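Long-range contacts in peroxisomal membrane protein LPX1 (Saccharomyces cerevisiae, PDB 2Y6U), which hydrolyses acyl esters, with esterase, lipase and phospholipase A activity, as an alpha/beta hydrolase of yeast peroxisomes: residues V56-S61 against N139-H144; G143-G148 against E169-T174. All blocks are in the same frame, centred on the assembly; numbering follows the deposited sequence. Where two conformers were deposited one is given.

Contact 1 (V56-S61 against N139-H144); sequences VFLHGS and NVVIGH
Ile142 CD1 sits over the centre of one face of the Phe57 ring, 3.9 Å from the centroid and close to the ring normal, which qualifies as a CH-pi contact. Both side chains stand on one face of the central sheet of the alpha/beta hydrolase fold. On the same side of the ring plane as CD1, Ile142 CB lies near the CD2-CE2 bond, 3.7 Å from Phe57 CD2. Phe57 CG stands anti to the carbonyl carbon (chi1 -76°), and this carries the ring alongside the isoleucine, both pointing the same way; Trp68 also meets the ring. With an alanine here, Ile142 CD1 would probably lose the ring face it rests on, and a gap is likely to open on this side of the sheet.

The two strands are parallel neighbours, their axes 15° apart. Four backbone hydrogen bonds set the register, Phe57 opposite Ile142, the straightest running from Ile142 N to Val56 O (168° at the hydrogen). On the opposite face of the sheet Leu58 CD1 meets Val141 CG2 at 3.7 Å, toward helix 146-157.

Beyond the last of these bonds, His144 N to Leu58 O, Gly60 CA approaches the His144 ring obliquely, and a CB there would clash with ND1. His144 NE2 is bonded to His323 O. One water joins the pair: it accepts from Gly60 N at 2.9 Å and lies 2.8 Å from His144 ND1.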
ATOM      1  N   VAL A  56      11.362   5.999  12.762  1.00 23.14           N
ATOM      2  CA  VAL A  56       9.980   6.390  12.690  1.00 22.96           C
ATOM      3  C   VAL A  56       9.255   5.773  13.901  1.00 22.82           C
ATOM      4  O   VAL A  56       9.341   4.611  14.092  1.00 21.62           O
ATOM      5  CB  VAL A  56       9.305   5.909  11.410  1.00 22.54           C
ATOM      6  CG1 VAL A  56       7.807   6.300  11.414  1.00 23.07           C
ATOM      7  CG2 VAL A  56      10.071   6.496  10.144  1.00 19.87           C
ATOM      8  N   PHE A  57       8.666   6.601  14.752  1.00 21.52           N
ATOM      9  CA  PHE A  57       8.086   6.089  16.011  1.00 23.18           C
ATOM     10  C   PHE A  57       6.558   6.244  15.958  1.00 21.98           C
ATOM     11  O   PHE A  57       6.058   7.314  15.620  1.00 22.39           O
ATOM     12  CB  PHE A  57       8.525   6.921  17.214  1.00 24.32           C
ATOM     13  CG  PHE A  57       9.928   6.664  17.675  1.00 25.82           C
ATOM     14  CD1 PHE A  57      11.001   7.356  17.103  1.00 23.37           C
ATOM     15  CD2 PHE A  57      10.184   5.737  18.676  1.00 24.85           C
ATOM     16  CE1 PHE A  57      12.299   7.124  17.552  1.00 29.70           C
ATOM     17  CE2 PHE A  57      11.474   5.523  19.136  1.00 24.94           C
ATOM     18  CZ  PHE A  57      12.532   6.217  18.549  1.00 27.36           C
ATOM     19  N   LEU A  58       5.875   5.161  16.318  1.00 21.47           N
ATOM     20  CA  LEU A  58       4.420   4.999  16.208  1.00 20.94           C
ATOM     21  C   LEU A  58       3.834   4.745  17.581  1.00 22.30           C
ATOM     22  O   LEU A  58       4.100   3.678  18.225  1.00 23.83           O
ATOM     23  CB  LEU A  58       4.088   3.871  15.212  1.00 21.09           C
ATOM     24  CG  LEU A  58       4.696   3.944  13.818  1.00 22.03           C
ATOM     25  CD1 LEU A  58       4.150   2.706  13.008  1.00 18.34           C
ATOM     26  CD2 LEU A  58       4.428   5.334  13.194  1.00 20.71           C
ATOM     27  N   HIS A  59       3.096   5.717  18.094  1.00 22.10           N
ATOM     28  CA  HIS A  59       2.527   5.622  19.414  1.00 23.31           C
ATOM     29  C   HIS A  59       1.414   4.551  19.576  1.00 22.29           C
ATOM     30  O   HIS A  59       0.819   4.077  18.607  1.00 23.87           O
ATOM     31  CB  HIS A  59       1.895   6.989  19.834  1.00 23.66           C
ATOM     32  CG  HIS A  59       0.734   7.387  18.940  1.00 24.38           C
ATOM     33  ND1 HIS A  59      -0.521   6.802  19.047  1.00 22.67           N
ATOM     34  CD2 HIS A  59       0.652   8.286  17.930  1.00 26.45           C
ATOM     35  CE1 HIS A  59      -1.312   7.334  18.114  1.00 27.08           C
ATOM     36  NE2 HIS A  59      -0.620   8.218  17.415  1.00 24.00           N
ATOM     37  N   GLY A  60       1.137   4.240  20.828  1.00 24.17           N
ATOM     38  CA  GLY A  60       0.136   3.298  21.199  1.00 25.04           C
ATOM     39  C   GLY A  60      -1.258   3.941  21.179  1.00 26.05           C
ATOM     40  O   GLY A  60      -1.425   5.179  21.086  1.00 26.73           O
ATOM     41  N   SER A  61      -2.260   3.105  21.388  1.00 26.31           N
ATOM     42  CA  SER A  61      -3.668   3.516  21.403  1.00 28.22           C
ATOM     43  C   SER A  61      -3.841   4.514  22.535  1.00 28.17           C
ATOM     44  O   SER A  61      -3.396   4.232  23.669  1.00 30.52           O
ATOM     45  CB  SER A  61      -4.514   2.249  21.730  1.00 30.15           C
ATOM     46  OG  SER A  61      -4.463   1.397  20.618  1.00 35.63           O
ATOM     47  N   ASN A 139      16.476   2.414   7.669  1.00 26.59           N
ATOM     48  CA  ASN A 139      15.295   2.942   8.257  1.00 24.81           C
ATOM     49  C   ASN A 139      14.773   1.977   9.273  1.00 22.99           C
ATOM     50  O   ASN A 139      14.658   0.770   8.979  1.00 23.98           O
ATOM     51  CB  ASN A 139      14.271   3.096   7.162  1.00 23.11           C
ATOM     52  CG  ASN A 139      14.695   4.097   6.033  1.00 26.64           C
ATOM     53  OD1 ASN A 139      15.324   5.120   6.293  1.00 28.25           O
ATOM     54  ND2 ASN A 139      14.462   3.687   4.761  1.00 28.58           N
ATOM     55  N   VAL A 140      14.360   2.507  10.398  1.00 23.45           N
ATOM     56  CA  VAL A 140      13.922   1.691  11.532  1.00 22.57           C
ATOM     57  C   VAL A 140      12.555   2.186  11.980  1.00 23.26           C
ATOM     58  O   VAL A 140      12.345   3.393  12.034  1.00 23.36           O
ATOM     59  CB  VAL A 140      14.854   1.882  12.713  1.00 24.54           C
ATOM     60  CG1 VAL A 140      14.358   0.976  13.979  1.00 22.80           C
ATOM     61  CG2 VAL A 140      16.320   1.674  12.311  1.00 28.75           C
ATOM     62  N   VAL A 141      11.601   1.278  12.165  1.00 22.40           N
ATOM     63  CA  VAL A 141      10.266   1.654  12.688  1.00 21.89           C
ATOM     64  C   VAL A 141      10.144   1.070  14.059  1.00 22.46           C
ATOM     65  O   VAL A 141      10.527  -0.060  14.263  1.00 23.41           O
ATOM     66  CB  VAL A 141       9.105   1.206  11.762  1.00 22.33           C
ATOM     67  CG1 VAL A 141       9.129  -0.320  11.514  1.00 21.91           C
ATOM     68  CG2 VAL A 141       7.687   1.719  12.291  1.00 20.78           C
ATOM     69  N   ILE A 142       9.695   1.895  14.984  1.00 21.29           N
ATOM     70  CA  ILE A 142       9.558   1.550  16.358  0.70 21.04           C
ATOM     71  C   ILE A 142       8.096   1.836  16.736  1.00 22.20           C
ATOM     72  O   ILE A 142       7.583   2.963  16.599  1.00 23.37           O
ATOM     73  CB  ILE A 142      10.506   2.328  17.309  0.70 22.98           C
ATOM     74  CG1 ILE A 142      11.966   2.285  16.837  0.70 23.16           C
ATOM     75  CG2 ILE A 142      10.266   1.857  18.809  0.70 23.28           C
ATOM     76  CD1 ILE A 142      12.372   3.444  15.917  0.70 19.89           C
ATOM     77  N   GLY A 143       7.365   0.822  17.200  1.00 21.18           N
ATOM     78  CA  GLY A 143       5.965   1.029  17.481  1.00 21.13           C
ATOM     79  C   GLY A 143       5.578   0.421  18.801  1.00 23.18           C
ATOM     80  O   GLY A 143       6.026  -0.692  19.128  1.00 25.06           O
ATOM     81  N   HIS A 144       4.823   1.146  19.575  1.00 22.92           N
ATOM     82  CA  HIS A 144       4.156   0.584  20.781  1.00 24.07           C
ATOM     83  C   HIS A 144       2.683   0.154  20.488  1.00 25.24           C
ATOM     84  O   HIS A 144       1.916   0.946  19.984  1.00 23.27           O
ATOM     85  CB  HIS A 144       4.202   1.651  21.870  1.00 23.91           C
ATOM     86  CG  HIS A 144       3.517   1.243  23.120  1.00 26.15           C
ATOM     87  ND1 HIS A 144       2.440   1.913  23.633  1.00 28.81           N
ATOM     88  CD2 HIS A 144       3.708   0.172  23.908  1.00 25.50           C
ATOM     89  CE1 HIS A 144       2.006   1.285  24.718  1.00 31.00           C
ATOM     90  NE2 HIS A 144       2.787   0.249  24.949  1.00 26.59           N
TER
HETATM   91  O   HOH W   1       2.444   4.737  23.343  1.00 29.44           O

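Contact 2 (G143-G148 against E169-T174); sequences GHSMGG and EPVVIT
Glu169 CB rests beside the imidazole of His144, 4.0 Å from CD2, approaching the ring obliquely. From there the glutamate leads away from the 143-148 segment: CG stands anti to the carbonyl carbon, the chain bends at chi2, and the carboxylate plane ends 46° from the ring plane. Its oxygens are satisfied outside the two segments. OE1 is bonded to His323 ND1 and Ser295 OG, while OE2 takes Gly292 N; three partners grip the two oxygens and probably hold the carboxylate's rotation. Because His323 also holds His144, through its backbone oxygen, both side chains are placed against the same residue.

The sequence Gly-His-Ser-Met-Gly, with Ser145 in the turn between strand 137-144 and helix 146-157, fits the nucleophile elbow of alpha/beta hydrolases, in which Ser145 would probably be the nucleophile. Its backbone supports this: phi and psi of 64° and -122° are the strained values expected there. By the same family pattern His323 is probably the catalytic histidine, and the bond between its ND1 and Glu169, on the loop after strand 164-168, is consistent with Glu169 being the acid of the triad. Ser145 OG bonds to Ser61 N and accepts a weak bond from Met146 N.

The chain after Glu169 runs past the elbow. Ser145 CA lies 3.2 Å from Glu169 O, a CA-H...O contact, and Val171 N donates to Ser145 O at 3.3 Å, coming from well above the carbonyl plane. Val171 CG2 packs 3.9 Å from Ser145 CA. Pro170 CB closes on Gly148 CA at 4.1 Å, where a CB on the glycine would come within 2.8 Å of the proline carbon.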
ATOM      1  N   GLY A 143       7.365   0.822  17.200  1.00 21.18           N
ATOM      2  CA  GLY A 143       5.965   1.029  17.481  1.00 21.13           C
ATOM      3  C   GLY A 143       5.578   0.421  18.801  1.00 23.18           C
ATOM      4  O   GLY A 143       6.026  -0.692  19.128  1.00 25.06           O
ATOM      5  N   HIS A 144       4.823   1.146  19.575  1.00 22.92           N
ATOM      6  CA  HIS A 144       4.156   0.584  20.781  1.00 24.07           C
ATOM      7  C   HIS A 144       2.683   0.154  20.488  1.00 25.24           C
ATOM      8  O   HIS A 144       1.916   0.946  19.984  1.00 23.27           O
ATOM      9  CB  HIS A 144       4.202   1.651  21.870  1.00 23.91           C
ATOM     10  CG  HIS A 144       3.517   1.243  23.120  1.00 26.15           C
ATOM     11  ND1 HIS A 144       2.440   1.913  23.633  1.00 28.81           N
ATOM     12  CD2 HIS A 144       3.708   0.172  23.908  1.00 25.50           C
ATOM     13  CE1 HIS A 144       2.006   1.285  24.718  1.00 31.00           C
ATOM     14  NE2 HIS A 144       2.787   0.249  24.949  1.00 26.59           N
ATOM     15  N   SER A 145       2.231  -1.009  20.940  1.00 28.03           N
ATOM     16  CA  SER A 145       0.699  -1.316  21.073  1.00 29.10           C
ATOM     17  C   SER A 145       0.112  -1.296  19.684  1.00 26.92           C
ATOM     18  O   SER A 145       0.606  -2.048  18.796  1.00 26.29           O
ATOM     19  CB  SER A 145      -0.022  -0.407  22.159  1.00 29.05           C
ATOM     20  OG  SER A 145      -1.330   0.146  21.876  1.00 33.02           O
ATOM     21  N   MET A 146      -0.884  -0.449  19.414  1.00 24.41           N
ATOM     22  CA  MET A 146      -1.314  -0.206  18.036  1.00 23.92           C
ATOM     23  C   MET A 146      -0.181   0.078  17.039  1.00 23.03           C
ATOM     24  O   MET A 146      -0.206  -0.434  15.893  1.00 21.44           O
ATOM     25  CB  MET A 146      -2.281   0.994  18.067  1.00 25.46           C
ATOM     26  CG  MET A 146      -2.798   1.442  16.831  1.00 28.19           C
ATOM     27  SD  MET A 146      -3.769   3.032  17.045  1.00 33.06           S
ATOM     28  CE  MET A 146      -2.684   4.162  17.480  1.00 26.20           C
ATOM     29  N   GLY A 147       0.812   0.863  17.467  1.00 22.52           N
ATOM     30  CA  GLY A 147       1.931   1.252  16.643  1.00 21.85           C
ATOM     31  C   GLY A 147       2.794   0.070  16.243  1.00 22.28           C
ATOM     32  O   GLY A 147       3.384   0.046  15.176  1.00 21.68           O
ATOM     33  N   GLY A 148       2.824  -0.934  17.095  1.00 21.24           N
ATOM     34  CA  GLY A 148       3.539  -2.182  16.808  1.00 21.29           C
ATOM     35  C   GLY A 148       2.811  -2.951  15.748  1.00 21.64           C
ATOM     36  O   GLY A 148       3.450  -3.491  14.820  1.00 21.89           O
ATOM     37  N   GLU A 169       5.530  -4.158  23.029  1.00 25.77           N
ATOM     38  CA  GLU A 169       4.199  -4.586  23.399  1.00 25.50           C
ATOM     39  C   GLU A 169       3.150  -4.479  22.299  1.00 25.09           C
ATOM     40  O   GLU A 169       2.063  -3.850  22.478  1.00 24.95           O
ATOM     41  CB  GLU A 169       3.738  -3.773  24.600  1.00 27.79           C
ATOM     42  CG  GLU A 169       4.414  -4.142  25.884  1.00 28.63           C
ATOM     43  CD  GLU A 169       3.802  -5.487  26.511  1.00 34.82           C
ATOM     44  OE1 GLU A 169       2.582  -5.626  26.499  1.00 32.88           O
ATOM     45  OE2 GLU A 169       4.542  -6.311  27.058  1.00 32.14           O
ATOM     46  N   PRO A 170       3.468  -5.009  21.104  1.00 23.44           N
ATOM     47  CA  PRO A 170       2.547  -4.928  20.022  1.00 23.21           C
ATOM     48  C   PRO A 170       1.224  -5.646  20.398  1.00 24.71           C
ATOM     49  O   PRO A 170       1.249  -6.698  21.041  1.00 26.64           O
ATOM     50  CB  PRO A 170       3.243  -5.664  18.876  1.00 22.27           C
ATOM     51  CG  PRO A 170       4.143  -6.608  19.547  1.00 22.75           C
ATOM     52  CD  PRO A 170       4.604  -5.871  20.817  1.00 25.97           C
ATOM     53  N   VAL A 171       0.107  -5.107  19.852  1.00 23.48           N
ATOM     54  CA  VAL A 171      -1.210  -5.702  19.998  1.00 24.84           C
ATOM     55  C   VAL A 171      -1.679  -6.261  18.638  1.00 23.96           C
ATOM     56  O   VAL A 171      -1.895  -5.476  17.723  1.00 22.60           O
ATOM     57  CB  VAL A 171      -2.244  -4.634  20.475  1.00 26.35           C
ATOM     58  CG1 VAL A 171      -3.711  -5.251  20.459  1.00 28.51           C
ATOM     59  CG2 VAL A 171      -1.846  -4.189  21.925  1.00 27.71           C
ATOM     60  N   VAL A 172      -1.710  -7.602  18.572  1.00 25.74           N
ATOM     61  CA  VAL A 172      -2.011  -8.329  17.330  1.00 26.63           C
ATOM     62  C   VAL A 172      -3.153  -9.287  17.528  1.00 28.30           C
ATOM     63  O   VAL A 172      -4.197  -9.169  16.863  1.00 28.21           O
ATOM     64  CB  VAL A 172      -0.781  -8.976  16.704  1.00 25.40           C
ATOM     65  CG1 VAL A 172      -1.183  -9.688  15.436  1.00 30.88           C
ATOM     66  CG2 VAL A 172       0.304  -7.910  16.428  1.00 25.07           C
ATOM     67  N   ILE A 173      -2.987 -10.219  18.460  1.00 30.76           N
ATOM     68  CA  ILE A 173      -4.044 -11.181  18.802  1.00 32.09           C
ATOM     69  C   ILE A 173      -4.666 -10.742  20.116  1.00 35.22           C
ATOM     70  O   ILE A 173      -4.005 -10.676  21.201  1.00 33.94           O
ATOM     71  CB  ILE A 173      -3.517 -12.593  18.851  1.00 32.77           C
ATOM     72  CG1 ILE A 173      -2.924 -12.912  17.426  1.00 34.52           C
ATOM     73  CG2 ILE A 173      -4.657 -13.664  19.297  1.00 34.04           C
ATOM     74  CD1 ILE A 173      -2.171 -14.077  17.452  1.00 41.94           C
ATOM     75  N   THR A 174      -5.952 -10.436  20.047  1.00 37.42           N
ATOM     76  CA  THR A 174      -6.693 -10.026  21.252  1.00 41.54           C
ATOM     77  C   THR A 174      -7.538 -11.182  21.831  1.00 45.68           C
ATOM     78  O   THR A 174      -7.810 -12.184  21.167  1.00 44.88           O
ATOM     79  CB  THR A 174      -7.507  -8.691  20.975  1.00 41.40           C
ATOM     80  OG1 THR A 174      -8.223  -8.801  19.756  1.00 46.52           O
ATOM     81  CG2 THR A 174      -6.565  -7.536  20.721  1.00 38.73           C
TER

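How the contacts relate
The centres of contacts 1 and 2 lie about 10 Å apart, and the contacts share Gly143 and His144, at the end of strand 137-144. Along the chain come 56-61, then 139-144, running straight into 143-148, and last 169-174, in the loop after strand 164-168. Strand 137-144 lies between strands 51-58 and 164-168 in the sheet, so the two contacts reach the same elbow from its two flanking strands. They also touch directly: Leu58 CD1 lies 3.5 Å from Gly147 O, and His59 CE1 packs 3.5 Å from Met146 CE. Loops from both flanking strands thus converge on the presumed nucleophile, consistent with an alpha/beta hydrolase active site.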